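Local coordinates for protein CsuE (Acinetobacter baumannii, PDB 6FJY), which is the tip adhesin of the archaic chaperone-usher Csu pilus, probably fastening the bacterium to surfaces during biofilm formation, at residues Q54-F59 and Q122-L127; L127-F132 and A167-S172. All blocks are in the same frame, centred on the assembly; numbering follows the deposited sequence.

Contact 1. Residues Q54-F59 and Q122-L127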
ATOM      1  N   GLN B  54      27.924   4.903  14.191  1.00 58.58           N
ATOM      2  CA  GLN B  54      27.085   5.866  13.498  1.00 56.57           C
ATOM      3  C   GLN B  54      25.662   5.336  13.480  1.00 50.11           C
ATOM      4  O   GLN B  54      25.439   4.143  13.255  1.00 39.23           O
ATOM      5  CB  GLN B  54      27.593   6.121  12.077  1.00 62.28           C
ATOM      6  CG  GLN B  54      27.013   7.362  11.427  1.00 78.59           C
ATOM      7  CD  GLN B  54      27.738   7.731  10.147  1.00 89.76           C
ATOM      8  OE1 GLN B  54      28.616   7.000   9.681  1.00 81.37           O
ATOM      9  NE2 GLN B  54      27.385   8.875   9.578  1.00102.12           N
ATOM     10  N   MET B  55      24.711   6.229  13.742  1.00 57.53           N
ATOM     11  CA  MET B  55      23.305   5.853  13.845  1.00 52.66           C
ATOM     12  C   MET B  55      22.450   7.106  13.930  1.00 57.22           C
ATOM     13  O   MET B  55      22.901   8.154  14.407  1.00 43.04           O
ATOM     14  CB  MET B  55      23.038   4.971  15.066  1.00 56.16           C
ATOM     15  CG  MET B  55      21.712   4.216  14.976  1.00 65.52           C
ATOM     16  SD  MET B  55      21.267   3.434  16.520  1.00 37.35           S
ATOM     17  CE  MET B  55      21.647   4.775  17.625  1.00 47.14           C
ATOM     18  N   SER B  56      21.205   6.973  13.480  1.00 59.76           N
ATOM     19  CA  SER B  56      20.223   8.044  13.555  1.00 56.47           C
ATOM     20  C   SER B  56      18.875   7.452  13.922  1.00 54.13           C
ATOM     21  O   SER B  56      18.474   6.427  13.369  1.00 50.15           O
ATOM     22  CB  SER B  56      20.104   8.788  12.225  1.00 63.62           C
ATOM     23  OG  SER B  56      18.968   9.640  12.234  1.00 63.75           O
ATOM     24  N   ASN B  57      18.175   8.097  14.838  1.00 63.39           N
ATOM     25  CA  ASN B  57      16.791   7.745  15.108  1.00 66.84           C
ATOM     26  C   ASN B  57      15.818   8.567  14.271  1.00 60.42           C
ATOM     27  O   ASN B  57      14.609   8.345  14.351  1.00 55.86           O
ATOM     28  CB  ASN B  57      16.494   7.914  16.603  1.00 63.61           C
ATOM     29  CG  ASN B  57      17.382   7.043  17.466  1.00 59.17           C
ATOM     30  OD1 ASN B  57      17.098   5.869  17.683  1.00 51.90           O
ATOM     31  ND2 ASN B  57      18.466   7.618  17.962  1.00 83.46           N
ATOM     32  N   SER B  58      16.325   9.490  13.461  1.00 61.59           N
ATOM     33  CA  SER B  58      15.516  10.345  12.595  1.00 69.01           C
ATOM     34  C   SER B  58      15.511   9.776  11.176  1.00 60.28           C
ATOM     35  O   SER B  58      16.556   9.360  10.665  1.00 37.95           O
ATOM     36  CB  SER B  58      16.067  11.780  12.601  1.00 58.23           C
ATOM     37  OG  SER B  58      15.308  12.640  11.779  1.00 58.11           O
ATOM     38  N   PHE B  59      14.336   9.745  10.548  1.00 65.21           N
ATOM     39  CA  PHE B  59      14.166   9.237   9.189  1.00 47.52           C
ATOM     40  C   PHE B  59      13.476  10.302   8.355  1.00 47.89           C
ATOM     41  O   PHE B  59      12.367  10.724   8.686  1.00 37.94           O
ATOM     42  CB  PHE B  59      13.361   7.944   9.172  1.00 49.46           C
ATOM     43  CG  PHE B  59      14.112   6.762   9.698  1.00 62.52           C
ATOM     44  CD1 PHE B  59      14.396   6.654  11.054  1.00 53.58           C
ATOM     45  CD2 PHE B  59      14.522   5.750   8.845  1.00 55.81           C
ATOM     46  CE1 PHE B  59      15.096   5.565  11.543  1.00 54.09           C
ATOM     47  CE2 PHE B  59      15.213   4.652   9.325  1.00 52.11           C
ATOM     48  CZ  PHE B  59      15.499   4.557  10.675  1.00 60.62           C
ATOM     49  N   GLN B 122      14.130   7.948   4.822  1.00 62.91           N
ATOM     50  CA  GLN B 122      15.457   7.360   4.889  1.00 53.71           C
ATOM     51  C   GLN B 122      16.175   7.835   6.138  1.00 46.29           C
ATOM     52  O   GLN B 122      16.107   9.013   6.501  1.00 37.89           O
ATOM     53  CB  GLN B 122      16.267   7.726   3.644  1.00 58.75           C
ATOM     54  CG  GLN B 122      17.710   7.250   3.681  1.00 84.84           C
ATOM     55  CD  GLN B 122      17.854   5.797   3.291  1.00 91.65           C
ATOM     56  OE1 GLN B 122      18.698   5.080   3.825  1.00 80.12           O
ATOM     57  NE2 GLN B 122      17.035   5.356   2.347  1.00107.38           N
ATOM     58  N   ALA B 123      16.889   6.909   6.772  1.00 60.47           N
ATOM     59  CA  ALA B 123      17.666   7.232   7.963  1.00 60.82           C
ATOM     60  C   ALA B 123      18.659   8.340   7.654  1.00 59.06           C
ATOM     61  O   ALA B 123      19.315   8.330   6.610  1.00 38.81           O
ATOM     62  CB  ALA B 123      18.398   5.994   8.481  1.00 53.96           C
ATOM     63  N   ASP B 124      18.748   9.311   8.567  1.00 68.73           N
ATOM     64  CA  ASP B 124      19.544  10.503   8.298  1.00 63.95           C
ATOM     65  C   ASP B 124      21.029  10.180   8.198  1.00 69.81           C
ATOM     66  O   ASP B 124      21.778  10.905   7.534  1.00 73.28           O
ATOM     67  CB  ASP B 124      19.266  11.555   9.367  1.00 54.29           C
ATOM     68  CG  ASP B 124      17.885  12.160   9.219  1.00 58.18           C
ATOM     69  OD1 ASP B 124      17.196  11.821   8.229  1.00 48.21           O
ATOM     70  OD2 ASP B 124      17.480  12.968  10.083  1.00 54.41           O
ATOM     71  N   SER B 125      21.465   9.095   8.822  1.00 62.97           N
ATOM     72  CA  SER B 125      22.803   8.567   8.642  1.00 65.14           C
ATOM     73  C   SER B 125      22.713   7.056   8.532  1.00 59.23           C
ATOM     74  O   SER B 125      21.757   6.444   9.029  1.00 48.15           O
ATOM     75  CB  SER B 125      23.735   8.940   9.806  1.00 76.08           C
ATOM     76  OG  SER B 125      23.471   8.148  10.950  1.00 74.99           O
ATOM     77  N   PRO B 126      23.679   6.430   7.876  1.00 63.18           N
ATOM     78  CA  PRO B 126      23.737   4.971   7.896  1.00 64.79           C
ATOM     79  C   PRO B 126      24.072   4.454   9.284  1.00 57.78           C
ATOM     80  O   PRO B 126      24.593   5.161  10.148  1.00 40.88           O
ATOM     81  CB  PRO B 126      24.843   4.639   6.889  1.00 65.07           C
ATOM     82  CG  PRO B 126      25.573   5.907   6.658  1.00 62.50           C
ATOM     83  CD  PRO B 126      24.598   7.006   6.886  1.00 60.47           C
ATOM     84  N   LEU B 127      23.727   3.192   9.490  1.00 59.16           N
ATOM     85  CA  LEU B 127      24.048   2.470  10.712  1.00 63.90           C
ATOM     86  C   LEU B 127      25.400   1.795  10.511  1.00 60.35           C
ATOM     87  O   LEU B 127      25.514   0.839   9.737  1.00 51.21           O
ATOM     88  CB  LEU B 127      22.950   1.449  11.014  1.00 61.30           C
ATOM     89  CG  LEU B 127      22.742   0.806  12.384  1.00 59.00           C
ATOM     90  CD1 LEU B 127      22.894  -0.704  12.302  1.00 61.57           C
ATOM     91  CD2 LEU B 127      23.658   1.392  13.449  1.00 60.40           C
TER
HETATM   92  O   HOH W   1      20.810   5.032  11.125  1.00 50.83           O
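Ser58 O is gripped by two donors: Asp124 N reaches across at 3.0 Å, tilted 22° from the carbonyl plane, while Ser56 OG, from its own loop, lies in that plane on a lone pair at 2.9 Å. The Ser58 hydroxyl returns the link, its OG donating to Asp124 OD2 over 2.8 Å from above the carboxylate plane. With CG beside its own backbone N (chi1 -71°), Asp124 turns its carboxylate back over Ser58, and its other oxygen, OD1, is bonded to Thr60 OG1. The two segments thus clasp each other where 122-127 leaves its regular strand. Phe59 and Ala123 form an antiparallel non-hydrogen-bonded pair, and the Ala123 methyl sits over one face of the Phe59 ring, CB 4.0 Å from its centroid in a CH-pi contact. Farther along, the backbones separate and a water spans the gap, accepting from Ser56 N and donating to Ser125 O at 2.7 Å. The extended Gln54 side chain runs past Ser125, Gln54 CG 3.5 Å from Pro126 O. The side chains of Met55 and Leu127 lie side by side, pointing the same way, with Met55 CG 3.8 Å from Leu127 CD2. In what is probably the adhesin's N-terminal domain, the loop between strands 51-54 and 59-60 bows away from strand 119-136 and rejoins it at Phe59, whose ring also packs on Leu173 and Ile175 of strand 167-189.

Contact 2. Residues L127-F132 and A167-S172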
ATOM      1  N   LEU B 127      23.727   3.192   9.490  1.00 59.16           N
ATOM      2  CA  LEU B 127      24.048   2.470  10.712  1.00 63.90           C
ATOM      3  C   LEU B 127      25.400   1.795  10.511  1.00 60.35           C
ATOM      4  O   LEU B 127      25.514   0.839   9.737  1.00 51.21           O
ATOM      5  CB  LEU B 127      22.950   1.449  11.014  1.00 61.30           C
ATOM      6  CG  LEU B 127      22.742   0.806  12.384  1.00 59.00           C
ATOM      7  CD1 LEU B 127      22.894  -0.704  12.302  1.00 61.57           C
ATOM      8  CD2 LEU B 127      23.658   1.392  13.449  1.00 60.40           C
ATOM      9  N   LYS B 128      26.421   2.288  11.206  1.00 69.11           N
ATOM     10  CA  LYS B 128      27.759   1.712  11.172  1.00 63.07           C
ATOM     11  C   LYS B 128      28.095   1.175  12.557  1.00 62.41           C
ATOM     12  O   LYS B 128      28.042   1.911  13.548  1.00 39.87           O
ATOM     13  CB  LYS B 128      28.804   2.739  10.723  1.00 53.12           C
ATOM     14  CG  LYS B 128      30.232   2.191  10.677  1.00 61.56           C
ATOM     15  CD  LYS B 128      31.247   3.276  10.366  1.00 77.33           C
ATOM     16  CE  LYS B 128      30.863   4.099   9.137  1.00 88.17           C
ATOM     17  NZ  LYS B 128      32.028   4.901   8.627  1.00 95.86           N
ATOM     18  N   VAL B 129      28.453  -0.103  12.617  1.00 61.21           N
ATOM     19  CA  VAL B 129      28.697  -0.790  13.871  1.00 46.73           C
ATOM     20  C   VAL B 129      30.064  -1.456  13.805  1.00 55.52           C
ATOM     21  O   VAL B 129      30.446  -2.006  12.766  1.00 51.98           O
ATOM     22  CB  VAL B 129      27.594  -1.830  14.166  1.00 48.40           C
ATOM     23  CG1 VAL B 129      27.797  -2.449  15.550  1.00 55.13           C
ATOM     24  CG2 VAL B 129      26.201  -1.201  14.060  1.00 47.27           C
ATOM     25  N   LYS B 130      30.805  -1.392  14.912  1.00 54.66           N
ATOM     26  CA  LYS B 130      32.044  -2.138  15.074  1.00 48.46           C
ATOM     27  C   LYS B 130      31.781  -3.327  15.990  1.00 50.13           C
ATOM     28  O   LYS B 130      31.195  -3.173  17.067  1.00 43.65           O
ATOM     29  CB  LYS B 130      33.163  -1.261  15.635  1.00 51.37           C
ATOM     30  CG  LYS B 130      34.541  -1.944  15.610  1.00 54.43           C
ATOM     31  CD  LYS B 130      35.659  -1.012  16.086  1.00 64.34           C
ATOM     32  CE  LYS B 130      35.760   0.260  15.242  1.00 73.08           C
ATOM     33  NZ  LYS B 130      36.511   0.065  13.986  1.00 70.84           N
ATOM     34  N   TRP B 131      32.189  -4.510  15.542  1.00 57.73           N
ATOM     35  CA  TRP B 131      31.886  -5.771  16.200  1.00 51.41           C
ATOM     36  C   TRP B 131      33.174  -6.435  16.665  1.00 54.64           C
ATOM     37  O   TRP B 131      34.203  -6.359  15.991  1.00 52.86           O
ATOM     38  CB  TRP B 131      31.132  -6.726  15.261  1.00 54.65           C
ATOM     39  CG  TRP B 131      29.861  -6.174  14.684  1.00 52.23           C
ATOM     40  CD1 TRP B 131      29.728  -5.464  13.532  1.00 58.45           C
ATOM     41  CD2 TRP B 131      28.537  -6.309  15.230  1.00 52.33           C
ATOM     42  NE1 TRP B 131      28.407  -5.133  13.325  1.00 61.36           N
ATOM     43  CE2 TRP B 131      27.657  -5.639  14.357  1.00 58.98           C
ATOM     44  CE3 TRP B 131      28.018  -6.917  16.377  1.00 55.68           C
ATOM     45  CZ2 TRP B 131      26.280  -5.571  14.588  1.00 59.33           C
ATOM     46  CZ3 TRP B 131      26.643  -6.840  16.614  1.00 43.22           C
ATOM     47  CH2 TRP B 131      25.793  -6.181  15.714  1.00 51.50           C
ATOM     48  N   PHE B 132      33.098  -7.082  17.823  1.00 62.72           N
ATOM     49  CA  PHE B 132      34.198  -7.815  18.440  1.00 48.70           C
ATOM     50  C   PHE B 132      33.627  -9.164  18.860  1.00 59.92           C
ATOM     51  O   PHE B 132      32.799  -9.224  19.774  1.00 52.55           O
ATOM     52  CB  PHE B 132      34.738  -7.048  19.643  1.00 49.55           C
ATOM     53  CG  PHE B 132      35.175  -5.633  19.324  1.00 52.76           C
ATOM     54  CD1 PHE B 132      34.249  -4.603  19.229  1.00 56.34           C
ATOM     55  CD2 PHE B 132      36.515  -5.337  19.140  1.00 57.25           C
ATOM     56  CE1 PHE B 132      34.652  -3.309  18.945  1.00 64.97           C
ATOM     57  CE2 PHE B 132      36.931  -4.045  18.851  1.00 60.90           C
ATOM     58  CZ  PHE B 132      35.999  -3.032  18.762  1.00 65.72           C
ATOM     59  N   ALA B 167      35.550  -5.470  13.628  1.00 63.84           N
ATOM     60  CA  ALA B 167      35.137  -5.474  12.232  1.00 68.72           C
ATOM     61  C   ALA B 167      33.898  -4.606  12.078  1.00 63.87           C
ATOM     62  O   ALA B 167      32.977  -4.659  12.902  1.00 42.48           O
ATOM     63  CB  ALA B 167      34.853  -6.891  11.723  1.00 57.94           C
ATOM     64  N   ASP B 168      33.872  -3.821  11.009  1.00 71.70           N
ATOM     65  CA  ASP B 168      32.863  -2.789  10.825  1.00 70.54           C
ATOM     66  C   ASP B 168      31.799  -3.237   9.835  1.00 54.86           C
ATOM     67  O   ASP B 168      32.118  -3.652   8.716  1.00 51.77           O
ATOM     68  CB  ASP B 168      33.502  -1.484  10.349  1.00 79.04           C
ATOM     69  CG  ASP B 168      33.973  -0.625  11.496  1.00 87.01           C
ATOM     70  OD1 ASP B 168      34.265  -1.189  12.569  1.00 85.57           O
ATOM     71  OD2 ASP B 168      34.021   0.612  11.337  1.00 93.13           O
ATOM     72  N   SER B 169      30.540  -3.129  10.247  1.00 58.42           N
ATOM     73  CA  SER B 169      29.411  -3.258   9.342  1.00 57.41           C
ATOM     74  C   SER B 169      28.856  -1.878   9.017  1.00 52.05           C
ATOM     75  O   SER B 169      29.044  -0.920   9.764  1.00 43.05           O
ATOM     76  CB  SER B 169      28.317  -4.150   9.943  1.00 48.91           C
ATOM     77  OG  SER B 169      27.607  -3.545  11.017  1.00 37.14           O
ATOM     78  N   LEU B 170      28.165  -1.790   7.889  1.00 62.08           N
ATOM     79  CA  LEU B 170      27.566  -0.545   7.425  1.00 58.30           C
ATOM     80  C   LEU B 170      26.311  -0.890   6.640  1.00 55.30           C
ATOM     81  O   LEU B 170      26.361  -1.685   5.693  1.00 47.80           O
ATOM     82  CB  LEU B 170      28.539   0.253   6.549  1.00 66.93           C
ATOM     83  CG  LEU B 170      27.927   1.308   5.612  1.00 68.37           C
ATOM     84  CD1 LEU B 170      27.654   2.600   6.348  1.00 56.52           C
ATOM     85  CD2 LEU B 170      28.827   1.571   4.430  1.00 74.02           C
ATOM     86  N   GLY B 171      25.196  -0.296   7.028  1.00 64.94           N
ATOM     87  CA  GLY B 171      23.933  -0.557   6.362  1.00 61.19           C
ATOM     88  C   GLY B 171      23.013   0.635   6.465  1.00 57.98           C
ATOM     89  O   GLY B 171      23.057   1.400   7.432  1.00 50.21           O
ATOM     90  N   SER B 172      22.177   0.797   5.455  1.00 62.94           N
ATOM     91  CA  SER B 172      21.212   1.877   5.447  1.00 61.19           C
ATOM     92  C   SER B 172      19.841   1.366   5.889  1.00 61.49           C
ATOM     93  O   SER B 172      19.520   0.181   5.761  1.00 52.33           O
ATOM     94  CB  SER B 172      21.134   2.508   4.061  1.00 62.07           C
ATOM     95  OG  SER B 172      22.351   3.159   3.757  1.00 65.02           O
TER
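Trp131 turns the nitrogen edge of its indole toward Ser169, overlapping its side chain edge-on, across an antiparallel pairing of neighbouring strands in the adhesin's beta-sheet. The rotamer with CG beside the backbone N swings the ring toward the partner strand, where NE1 donates to Ser169 OG at 2.9 Å, almost straight at 173° and in the ring plane. Val129 CG1 rests on one face of the indole near its rim; bond and packing together probably help to hold the ring's rotation. The same hydroxyl lies 3.6 Å from Val129 CB, a buried polar atom set among apolar groups and satisfied at least by the indole. Leu127, Val129 and Trp131 share this face with Ala167 and Ser169, and Val4 of strand 2-4 packs against Trp131, Ala167 and Ser169. The backbones run at 158° to each other, with three hydrogen-bonded pairs, Leu127 with Gly171, Val129 with Ser169 and Trp131 with Ala167, each closed by two N-H to O bonds; Trp131 N meets Ala167 O at 2.8 Å. Strand 51-54 flanks 127-131 along its other edge. The reverse face carries Lys128, Lys130, Asp168 and Leu170. Lys130 leaves its strand extended, then bends at its last two torsions to curl round the carboxylate of Asp168: OD1 stands 3.1 Å from Lys130 CG and takes a salt bridge from Lys130 NZ at 2.9 Å, approached on its syn side, 33° out of the carboxylate plane.

In the fold
Contacts 1 and 2 lie in series on strand 119-136, their centres about 13 Å apart, and Leu127 belongs to both. Along the chain, 54-59 comes first, then the two successive parts of strand 119-136, and finally 167-172. Contact 1 holds a loop to one edge of that strand and contact 2 joins the strand's other edge to strand 167-189, which places 119-136 in the interior of the sheet. They also touch directly: Gln54 O probably accepts a hydrogen bond from Lys128 N, and Pro126 packs on Leu170. Strand 167-189 runs on toward the second half of the elongated molecule, probably its pilin domain.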